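Long-range contact in CBS domain-containing protein CBSX2, chloroplastic (Arabidopsis thaliana, PDB 3SL7), which probably modulates plant development by regulating the chloroplast thioredoxin system through its pair of CBS domains: residues A[108-120]-A[132-145]. Numbering follows the deposited sequence.
Sequences PLVVRDSTNLEDA and LPVVDADGKLIGIL
Val111 pairs with Val134 in parallel, bonded to the residues flanking it: Val111 N gives to Pro133 O (3.1 Å), and Val135 N gives to Val111 O (3.0 Å). On the buried face the two valine side chains meet through their CG2 methyls, while Val111 CG1 touches Leu132 CD1 at 3.8 Å. With CG beside the backbone N (chi1 -63°), Leu132 reaches toward 108-120, where its branch splits: CD1 turns to Val111 CG1 and the carbonyl O of Ala120, CD2 to Leu109 CB (4.0 Å). Ala120 CB packs on Leu145 CD2 (3.6 Å), and Val6 of helix 6-9 covers Val111, Val134 and Ala120. This is the beta-alpha-beta unit of the second CBS domain: strand 111-112, helix 117-124 and strand 131-135; the short strand 111-112 is outermost in this chain's sheet. A glycine in place of Leu132 would probably leave a gap beside Val111 CG1 and Ala120 and take away the methyl that Leu109 CB rests on. Exposed Arg112, Asp113 and Ala137 form the looser, surface side. There the Arg112 chain, bent at chi2 and chi3, lays its guanidinium over the 136-139 turn, with Asp136 O above its centre. Beyond the paired strands, a water accepts from Asp113 N and donates to Val135 O (2.7 Å).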
ATOM      1  N   PRO A 108       6.371  12.421 -15.056  1.00 32.71           N
ATOM      2  CA  PRO A 108       5.113  12.398 -14.300  1.00 32.09           C
ATOM      3  C   PRO A 108       4.795  13.775 -13.728  1.00 30.67           C
ATOM      4  O   PRO A 108       5.650  14.673 -13.770  1.00 27.04           O
ATOM      5  CB  PRO A 108       5.403  11.398 -13.168  1.00 35.98           C
ATOM      6  CG  PRO A 108       6.884  11.469 -12.976  1.00 40.07           C
ATOM      7  CD  PRO A 108       7.453  11.700 -14.357  1.00 42.10           C
ATOM      8  N   LEU A 109       3.572  13.927 -13.229  1.00 35.20           N
ATOM      9  CA  LEU A 109       3.180  15.095 -12.465  1.00 44.19           C
ATOM     10  C   LEU A 109       4.034  15.155 -11.228  1.00 25.53           C
ATOM     11  O   LEU A 109       4.178  14.160 -10.520  1.00 37.86           O
ATOM     12  CB  LEU A 109       1.717  14.985 -12.037  1.00 54.15           C
ATOM     13  CG  LEU A 109       0.679  15.394 -13.076  1.00 71.63           C
ATOM     14  CD1 LEU A 109      -0.723  15.341 -12.468  1.00 83.70           C
ATOM     15  CD2 LEU A 109       1.017  16.792 -13.598  1.00 44.08           C
ATOM     16  N   VAL A 110       4.593  16.331 -10.955  1.00 36.04           N
ATOM     17  CA  VAL A 110       5.312  16.537  -9.703  1.00 22.59           C
ATOM     18  C   VAL A 110       4.911  17.837  -9.003  1.00 30.22           C
ATOM     19  O   VAL A 110       4.301  18.732  -9.602  1.00 32.56           O
ATOM     20  CB  VAL A 110       6.843  16.555  -9.893  1.00 35.15           C
ATOM     21  CG1 VAL A 110       7.327  15.308 -10.656  1.00 21.35           C
ATOM     22  CG2 VAL A 110       7.281  17.834 -10.595  1.00 33.97           C
ATOM     23  N   VAL A 111       5.266  17.941  -7.728  1.00 29.18           N
ATOM     24  CA  VAL A 111       5.048  19.171  -6.990  1.00 21.84           C
ATOM     25  C   VAL A 111       6.370  19.591  -6.378  1.00 28.26           C
ATOM     26  O   VAL A 111       7.367  18.875  -6.492  1.00 23.84           O
ATOM     27  CB  VAL A 111       4.001  18.992  -5.880  1.00 28.47           C
ATOM     28  CG1 VAL A 111       2.633  18.713  -6.484  1.00 32.60           C
ATOM     29  CG2 VAL A 111       4.412  17.866  -4.947  1.00 33.61           C
ATOM     30  N   ARG A 112       6.379  20.770  -5.762  1.00 28.86           N
ATOM     31  CA  ARG A 112       7.544  21.266  -5.048  1.00 27.21           C
ATOM     32  C   ARG A 112       7.218  21.220  -3.551  1.00 22.10           C
ATOM     33  O   ARG A 112       6.057  21.073  -3.186  1.00 27.00           O
ATOM     34  CB  ARG A 112       7.799  22.697  -5.506  1.00 27.90           C
ATOM     35  CG  ARG A 112       7.861  22.774  -7.025  1.00 31.99           C
ATOM     36  CD  ARG A 112       9.129  22.115  -7.482  1.00 31.99           C
ATOM     37  NE  ARG A 112      10.204  22.971  -7.038  1.00 42.59           N
ATOM     38  CZ  ARG A 112      10.790  23.858  -7.825  1.00 41.10           C
ATOM     39  NH1 ARG A 112      10.447  23.932  -9.110  1.00 61.50           N
ATOM     40  NH2 ARG A 112      11.735  24.626  -7.331  1.00 36.63           N
ATOM     41  N   ASP A 113       8.211  21.350  -2.672  1.00 24.70           N
ATOM     42  CA  ASP A 113       7.873  21.357  -1.249  1.00 31.18           C
ATOM     43  C   ASP A 113       7.034  22.581  -0.865  1.00 35.90           C
ATOM     44  O   ASP A 113       6.311  22.562   0.132  1.00 27.85           O
ATOM     45  CB  ASP A 113       9.113  21.231  -0.349  1.00 31.57           C
ATOM     46  CG  ASP A 113      10.142  22.313  -0.588  1.00 31.38           C
ATOM     47  OD1 ASP A 113       9.813  23.395  -1.134  1.00 27.26           O
ATOM     48  OD2 ASP A 113      11.302  22.068  -0.206  1.00 30.79           O
ATOM     49  N   SER A 114       7.120  23.634  -1.679  1.00 23.07           N
ATOM     50  CA  SER A 114       6.395  24.877  -1.434  1.00 30.50           C
ATOM     51  C   SER A 114       4.972  24.821  -1.965  1.00 29.53           C
ATOM     52  O   SER A 114       4.181  25.720  -1.717  1.00 30.43           O
ATOM     53  CB  SER A 114       7.122  26.044  -2.100  1.00 36.45           C
ATOM     54  OG  SER A 114       7.344  25.752  -3.473  1.00 32.33           O
ATOM     55  N   THR A 115       4.647  23.765  -2.699  1.00 31.26           N
ATOM     56  CA  THR A 115       3.312  23.632  -3.264  1.00 30.19           C
ATOM     57  C   THR A 115       2.272  23.611  -2.160  1.00 28.43           C
ATOM     58  O   THR A 115       2.443  22.938  -1.152  1.00 32.71           O
ATOM     59  CB  THR A 115       3.195  22.358  -4.121  1.00 34.37           C
ATOM     60  OG1 THR A 115       4.103  22.454  -5.219  1.00 30.05           O
ATOM     61  CG2 THR A 115       1.790  22.197  -4.666  1.00 36.29           C
ATOM     62  N   ASN A 116       1.205  24.378  -2.357  1.00 34.49           N
ATOM     63  CA  ASN A 116       0.093  24.426  -1.422  1.00 32.04           C
ATOM     64  C   ASN A 116      -0.492  23.030  -1.229  1.00 32.32           C
ATOM     65  O   ASN A 116      -0.732  22.310  -2.193  1.00 32.25           O
ATOM     66  CB  ASN A 116      -0.971  25.404  -1.927  1.00 32.45           C
ATOM     67  CG  ASN A 116      -2.269  25.311  -1.149  1.00 38.51           C
ATOM     68  OD1 ASN A 116      -3.201  24.608  -1.547  1.00 42.71           O
ATOM     69  ND2 ASN A 116      -2.337  26.025  -0.033  1.00 47.35           N
ATOM     70  N   LEU A 117      -0.697  22.643   0.024  1.00 34.15           N
ATOM     71  CA  LEU A 117      -1.127  21.280   0.335  1.00 29.97           C
ATOM     72  C   LEU A 117      -2.463  20.931  -0.306  1.00 30.00           C
ATOM     73  O   LEU A 117      -2.624  19.832  -0.838  1.00 32.62           O
ATOM     74  CB  LEU A 117      -1.197  21.051   1.844  1.00 30.08           C
ATOM     75  CG  LEU A 117      -1.525  19.616   2.271  1.00 29.66           C
ATOM     76  CD1 LEU A 117      -0.418  18.677   1.836  1.00 32.07           C
ATOM     77  CD2 LEU A 117      -1.731  19.538   3.764  1.00 40.25           C
ATOM     78  N   GLU A 118      -3.424  21.849  -0.247  1.00 27.57           N
ATOM     79  CA  GLU A 118      -4.741  21.606  -0.839  1.00 29.99           C
ATOM     80  C   GLU A 118      -4.661  21.423  -2.351  1.00 34.43           C
ATOM     81  O   GLU A 118      -5.360  20.589  -2.906  1.00 31.23           O
ATOM     82  CB  GLU A 118      -5.730  22.728  -0.491  1.00 30.01           C
ATOM     83  CG  GLU A 118      -5.882  22.933   1.010  1.00 45.04           C
ATOM     84  CD  GLU A 118      -7.184  23.631   1.405  1.00 59.41           C
ATOM     85  OE1 GLU A 118      -8.151  23.596   0.611  1.00 60.59           O
ATOM     86  OE2 GLU A 118      -7.241  24.207   2.514  1.00 78.07           O
ATOM     87  N   ASP A 119      -3.829  22.220  -3.018  1.00 30.61           N
ATOM     88  CA  ASP A 119      -3.607  22.037  -4.448  1.00 39.12           C
ATOM     89  C   ASP A 119      -3.009  20.656  -4.707  1.00 30.55           C
ATOM     90  O   ASP A 119      -3.474  19.926  -5.574  1.00 36.14           O
ATOM     91  CB  ASP A 119      -2.667  23.110  -4.991  1.00 33.39           C
ATOM     92  CG  ASP A 119      -3.365  24.433  -5.220  1.00 45.29           C
ATOM     93  OD1 ASP A 119      -4.544  24.562  -4.833  1.00 46.00           O
ATOM     94  OD2 ASP A 119      -2.732  25.349  -5.789  1.00 59.01           O
ATOM     95  N   ALA A 120      -1.973  20.307  -3.949  1.00 25.85           N
ATOM     96  CA  ALA A 120      -1.317  19.022  -4.131  1.00 32.69           C
ATOM     97  C   ALA A 120      -2.287  17.875  -3.878  1.00 28.96           C
ATOM     98  O   ALA A 120      -2.298  16.886  -4.602  1.00 32.42           O
ATOM     99  CB  ALA A 120      -0.097  18.913  -3.231  1.00 29.78           C
ATOM    100  N   LEU A 132       2.523  11.964  -5.725  1.00 22.91           N
ATOM    101  CA  LEU A 132       3.185  13.045  -6.426  1.00 23.09           C
ATOM    102  C   LEU A 132       4.623  13.091  -5.969  1.00 24.26           C
ATOM    103  O   LEU A 132       4.888  13.373  -4.811  1.00 30.44           O
ATOM    104  CB  LEU A 132       2.511  14.383  -6.134  1.00 21.74           C
ATOM    105  CG  LEU A 132       1.067  14.478  -6.613  1.00 29.12           C
ATOM    106  CD1 LEU A 132       0.375  15.697  -5.997  1.00 24.77           C
ATOM    107  CD2 LEU A 132       1.030  14.543  -8.130  1.00 35.55           C
ATOM    108  N   PRO A 133       5.554  12.768  -6.876  1.00 26.56           N
ATOM    109  CA  PRO A 133       6.957  12.958  -6.524  1.00 18.28           C
ATOM    110  C   PRO A 133       7.153  14.435  -6.179  1.00 24.75           C
ATOM    111  O   PRO A 133       6.506  15.297  -6.779  1.00 23.28           O
ATOM    112  CB  PRO A 133       7.694  12.613  -7.818  1.00 24.97           C
ATOM    113  CG  PRO A 133       6.759  11.681  -8.557  1.00 32.20           C
ATOM    114  CD  PRO A 133       5.380  12.213  -8.228  1.00 34.07           C
ATOM    115  N   VAL A 134       8.010  14.723  -5.216  1.00 22.58           N
ATOM    116  CA  VAL A 134       8.330  16.119  -4.896  1.00 20.90           C
ATOM    117  C   VAL A 134       9.752  16.352  -5.358  1.00 22.74           C
ATOM    118  O   VAL A 134      10.659  15.588  -5.016  1.00 31.02           O
ATOM    119  CB  VAL A 134       8.207  16.401  -3.396  1.00 24.30           C
ATOM    120  CG1 VAL A 134       8.284  17.919  -3.119  1.00 24.12           C
ATOM    121  CG2 VAL A 134       6.905  15.834  -2.865  1.00 25.89           C
ATOM    122  N   VAL A 135       9.944  17.394  -6.160  1.00 23.95           N
ATOM    123  CA  VAL A 135      11.262  17.724  -6.658  1.00 17.33           C
ATOM    124  C   VAL A 135      11.756  19.083  -6.160  1.00 26.05           C
ATOM    125  O   VAL A 135      10.976  19.928  -5.704  1.00 26.56           O
ATOM    126  CB  VAL A 135      11.297  17.693  -8.199  1.00 28.76           C
ATOM    127  CG1 VAL A 135      10.901  16.298  -8.712  1.00 21.86           C
ATOM    128  CG2 VAL A 135      10.367  18.749  -8.769  1.00 30.08           C
ATOM    129  N   ASP A 136      13.065  19.282  -6.242  1.00 28.68           N
ATOM    130  CA  ASP A 136      13.663  20.574  -5.961  1.00 30.07           C
ATOM    131  C   ASP A 136      13.870  21.347  -7.249  1.00 32.42           C
ATOM    132  O   ASP A 136      13.418  20.920  -8.294  1.00 27.56           O
ATOM    133  CB  ASP A 136      14.983  20.417  -5.212  1.00 27.29           C
ATOM    134  CG  ASP A 136      16.062  19.749  -6.043  1.00 42.69           C
ATOM    135  OD1 ASP A 136      15.921  19.607  -7.284  1.00 28.49           O
ATOM    136  OD2 ASP A 136      17.075  19.366  -5.433  1.00 31.57           O
ATOM    137  N   ALA A 137      14.566  22.483  -7.168  1.00 24.58           N
ATOM    138  CA  ALA A 137      14.642  23.405  -8.295  1.00 35.54           C
ATOM    139  C   ALA A 137      15.457  22.799  -9.424  1.00 32.43           C
ATOM    140  O   ALA A 137      15.379  23.242 -10.568  1.00 48.54           O
ATOM    141  CB  ALA A 137      15.248  24.737  -7.853  1.00 30.46           C
ATOM    142  N   ASP A 138      16.241  21.785  -9.075  1.00 29.47           N
ATOM    143  CA  ASP A 138      17.032  21.023 -10.030  1.00 34.62           C
ATOM    144  C   ASP A 138      16.339  19.762 -10.530  1.00 42.52           C
ATOM    145  O   ASP A 138      16.956  18.958 -11.214  1.00 35.10           O
ATOM    146  CB  ASP A 138      18.342  20.603  -9.390  1.00 36.97           C
ATOM    147  CG  ASP A 138      19.340  21.711  -9.360  1.00 55.54           C
ATOM    148  OD1 ASP A 138      19.350  22.501 -10.329  1.00 57.77           O
ATOM    149  OD2 ASP A 138      20.095  21.799  -8.368  1.00 80.37           O
ATOM    150  N   GLY A 139      15.077  19.568 -10.173  1.00 31.90           N
ATOM    151  CA  GLY A 139      14.344  18.407 -10.654  1.00 27.99           C
ATOM    152  C   GLY A 139      14.765  17.120  -9.968  1.00 30.13           C
ATOM    153  O   GLY A 139      14.363  16.035 -10.376  1.00 29.29           O
ATOM    154  N   LYS A 140      15.570  17.237  -8.918  1.00 31.26           N
ATOM    155  CA  LYS A 140      15.945  16.085  -8.098  1.00 28.78           C
ATOM    156  C   LYS A 140      14.792  15.648  -7.204  1.00 28.83           C
ATOM    157  O   LYS A 140      14.098  16.474  -6.621  1.00 26.70           O
ATOM    158  CB  LYS A 140      17.153  16.405  -7.214  1.00 37.24           C
ATOM    159  CG  LYS A 140      18.368  16.928  -7.957  1.00 50.05           C
ATOM    160  CD  LYS A 140      18.717  16.052  -9.148  1.00 41.59           C
ATOM    161  CE  LYS A 140      20.045  16.474  -9.765  1.00 46.25           C
ATOM    162  NZ  LYS A 140      21.160  16.313  -8.789  1.00 52.90           N
ATOM    163  N   LEU A 141      14.602  14.337  -7.089  1.00 23.99           N
ATOM    164  CA  LEU A 141      13.576  13.785  -6.222  1.00 26.29           C
ATOM    165  C   LEU A 141      13.932  14.056  -4.766  1.00 25.48           C
ATOM    166  O   LEU A 141      14.976  13.614  -4.300  1.00 27.73           O
ATOM    167  CB  LEU A 141      13.501  12.278  -6.435  1.00 29.09           C
ATOM    168  CG  LEU A 141      12.453  11.565  -5.601  1.00 30.55           C
ATOM    169  CD1 LEU A 141      11.093  12.124  -5.966  1.00 24.11           C
ATOM    170  CD2 LEU A 141      12.515  10.053  -5.864  1.00 27.04           C
ATOM    171  N   ILE A 142      13.081  14.782  -4.046  1.00 25.56           N
ATOM    172  CA  ILE A 142      13.390  15.076  -2.646  1.00 25.99           C
ATOM    173  C   ILE A 142      12.343  14.498  -1.708  1.00 23.33           C
ATOM    174  O   ILE A 142      12.513  14.472  -0.494  1.00 31.95           O
ATOM    175  CB  ILE A 142      13.566  16.585  -2.384  1.00 22.15           C
ATOM    176  CG1 ILE A 142      12.307  17.358  -2.775  1.00 24.94           C
ATOM    177  CG2 ILE A 142      14.775  17.119  -3.134  1.00 22.90           C
ATOM    178  CD1 ILE A 142      12.350  18.849  -2.359  1.00 31.28           C
ATOM    179  N   GLY A 143      11.254  14.008  -2.281  1.00 28.98           N
ATOM    180  CA  GLY A 143      10.233  13.389  -1.471  1.00 26.23           C
ATOM    181  C   GLY A 143       9.096  12.894  -2.325  1.00 31.08           C
ATOM    182  O   GLY A 143       9.112  13.006  -3.545  1.00 22.45           O
ATOM    183  N   ILE A 144       8.085  12.353  -1.674  1.00 22.59           N
ATOM    184  CA  ILE A 144       6.888  11.990  -2.383  1.00 25.12           C
ATOM    185  C   ILE A 144       5.693  12.325  -1.504  1.00 25.44           C
ATOM    186  O   ILE A 144       5.763  12.211  -0.281  1.00 29.59           O
ATOM    187  CB  ILE A 144       6.925  10.480  -2.825  1.00 24.90           C
ATOM    188  CG1 ILE A 144       5.835  10.179  -3.840  1.00 38.78           C
ATOM    189  CG2 ILE A 144       6.805   9.533  -1.633  1.00 34.97           C
ATOM    190  CD1 ILE A 144       6.117   8.913  -4.646  1.00 46.80           C
ATOM    191  N   LEU A 145       4.617  12.791  -2.127  1.00 21.98           N
ATOM    192  CA  LEU A 145       3.360  12.991  -1.413  1.00 23.15           C
ATOM    193  C   LEU A 145       2.403  11.853  -1.737  1.00 24.50           C
ATOM    194  O   LEU A 145       2.057  11.625  -2.899  1.00 26.91           O
ATOM    195  CB  LEU A 145       2.711  14.324  -1.791  1.00 26.20           C
ATOM    196  CG  LEU A 145       1.482  14.680  -0.944  1.00 34.76           C
ATOM    197  CD1 LEU A 145       1.904  15.027   0.497  1.00 26.67           C
ATOM    198  CD2 LEU A 145       0.703  15.837  -1.569  1.00 28.18           C
TER
HETATM  199  O   HOH W   1      10.797  21.794  -3.787  1.00 22.32           O